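Local coordinates for protein acyl-CoA thioesterase YbgC (Helicobacter pylori, PDB 2PZH) that hydrolyses the thioester bond of acyl-CoAs, preferring long-chain fatty acyl groups and benzoyl-CoA, and may take part in phospholipid metabolism, at residues 26-29 / 30-33. Residues are numbered along the deposited sequence; the frame is centred on the assembly and turned at random.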
loop_
_atom_site.group_PDB
_atom_site.type_symbol
_atom_site.label_atom_id
_atom_site.label_comp_id
_atom_site.label_asym_id
_atom_site.label_seq_id
_atom_site.Cartn_x
_atom_site.Cartn_y
_atom_site.Cartn_z
ATOM N N TYR A 26 -3.115 -10.401 -0.418
ATOM C CA TYR A 26 -4.245 -11.309 -0.674
ATOM C C TYR A 26 -4.181 -12.591 0.180
ATOM O O TYR A 26 -5.210 -13.032 0.756
ATOM C CB TYR A 26 -4.309 -11.694 -2.136
ATOM C CG TYR A 26 -4.467 -10.551 -3.111
ATOM C CD1 TYR A 26 -5.160 -9.387 -2.779
ATOM C CD2 TYR A 26 -3.958 -10.662 -4.380
ATOM C CE1 TYR A 26 -5.325 -8.352 -3.715
ATOM C CE2 TYR A 26 -4.111 -9.647 -5.319
ATOM C CZ TYR A 26 -4.790 -8.502 -4.990
ATOM O OH TYR A 26 -4.918 -7.520 -5.942
ATOM N N CYS A 27 -2.994 -13.183 0.272
ATOM C CA CYS A 27 -2.831 -14.397 1.067
ATOM C C CYS A 27 -3.129 -14.108 2.536
ATOM O O CYS A 27 -3.795 -14.890 3.206
ATOM C CB CYS A 27 -1.448 -15.016 0.871
ATOM S SG CYS A 27 -1.302 -15.739 -0.768
ATOM N N GLU A 28 -2.650 -12.964 3.015
ATOM C CA GLU A 28 -2.867 -12.558 4.394
ATOM C C GLU A 28 -4.352 -12.421 4.657
ATOM O O GLU A 28 -4.844 -12.915 5.669
ATOM C CB GLU A 28 -2.167 -11.236 4.690
ATOM C CG GLU A 28 -1.933 -10.978 6.169
ATOM C CD GLU A 28 -3.200 -10.819 6.972
ATOM O OE1 GLU A 28 -3.324 -11.543 7.983
ATOM O OE2 GLU A 28 -4.050 -9.961 6.622
ATOM N N ARG A 29 -5.067 -11.731 3.773
ATOM C CA ARG A 29 -6.521 -11.573 3.958
ATOM C C ARG A 29 -7.177 -12.953 4.140
ATOM O O ARG A 29 -7.995 -13.147 5.060
ATOM C CB ARG A 29 -7.147 -10.858 2.759
ATOM C CG ARG A 29 -6.564 -9.476 2.537
ATOM C CD ARG A 29 -7.266 -8.819 1.368
ATOM N NE ARG A 29 -6.511 -7.666 0.890
ATOM C CZ ARG A 29 -6.780 -7.047 -0.247
ATOM N NH1 ARG A 29 -7.788 -7.476 -1.002
ATOM N NH2 ARG A 29 -6.048 -6.008 -0.637
ATOM N N ALA A 30 -6.813 -13.890 3.268
ATOM C CA ALA A 30 -7.373 -15.266 3.325
ATOM C C ALA A 30 -7.205 -15.930 4.695
ATOM O O ALA A 30 -8.143 -16.559 5.234
ATOM C CB ALA A 30 -6.740 -16.149 2.239
ATOM N N ARG A 31 -5.996 -15.817 5.231
ATOM C CA ARG A 31 -5.664 -16.374 6.523
ATOM C C ARG A 31 -6.482 -15.714 7.625
ATOM O O ARG A 31 -7.107 -16.413 8.437
ATOM C CB ARG A 31 -4.177 -16.220 6.822
ATOM C CG ARG A 31 -3.276 -16.840 5.780
ATOM C CD ARG A 31 -1.856 -16.933 6.303
ATOM N NE ARG A 31 -1.189 -15.648 6.479
ATOM C CZ ARG A 31 -0.507 -15.030 5.513
ATOM N NH1 ARG A 31 -0.442 -15.565 4.307
ATOM N NH2 ARG A 31 0.106 -13.885 5.750
ATOM N N SER A 32 -6.498 -14.381 7.641
ATOM C CA SER A 32 -7.223 -13.639 8.679
ATOM C C SER A 32 -8.737 -13.884 8.605
ATOM O O SER A 32 -9.407 -14.022 9.627
ATOM C CB SER A 32 -6.914 -12.145 8.623
ATOM O OG SER A 32 -5.602 -11.879 9.118
ATOM N N GLU A 33 -9.276 -13.964 7.400
ATOM C CA GLU A 33 -10.709 -14.179 7.267
ATOM C C GLU A 33 -11.149 -15.517 7.897
ATOM O O GLU A 33 -12.259 -15.618 8.396
ATOM C CB GLU A 33 -11.154 -14.061 5.815
ATOM C CG GLU A 33 -12.677 -13.980 5.631
ATOM C CD GLU A 33 -13.303 -12.692 6.172
ATOM O OE1 GLU A 33 -12.584 -11.692 6.406
ATOM O OE2 GLU A 33 -14.538 -12.672 6.354
HETATM O O HOH W 1 -5.793 -9.088 8.315
HETATM O O HOH W 2 -2.206 -13.749 8.609
#
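In E28 the side chain leaves with CG opposite the backbone N (chi1 -160°) and then bends at chi2, which carries the carboxylate along the helix to S32, one turn on. The serine answers with OG turned back beside its own backbone N, and S32 OG donates to E28 OE1 at 2.6 Å, reaching the syn side of that oxygen slightly out of the carboxylate plane. The pair illustrates how an i to i+4 side-chain bond can run alongside the backbone ladder, since S32 N also donates to E28 O (3.0 Å) in an almost straight bond. Two waters complete the arrangement. One gives hydrogen bonds to both E28 OE2 and S32 OG, tying the second carboxylate oxygen to the same hydroxyl; the other donates to E28 OE1 and accepts from R31 NE (3.0 Å). The guanidinium of R31 is therefore linked to the E28 carboxylate through water, with R31 NH2 4.7 Å from E28 OE1 and the two flat groups nearly perpendicular. A bend at chi3 folds its guanidinium back over the helix, where one face lies over E28 CA, which sits toward the rim of the group, and R31 NH1 approaches C27 CB at 3.6 Å. This buried carboxylate is held by a hydroxyl and two waters. Q86 on strand 81-92 bonds to both R31 NH1 and C27 O, fastening helix 22-36 to the sheet. Y9 of the second subunit packs against E28 and S32; R29 forms a salt bridge with E10 of that subunit. Both segments lie on the central helix of the hot-dog fold, with C27 and R31 against strand 102-114 and A30 against strands 3-6, 67-77 and 81-92.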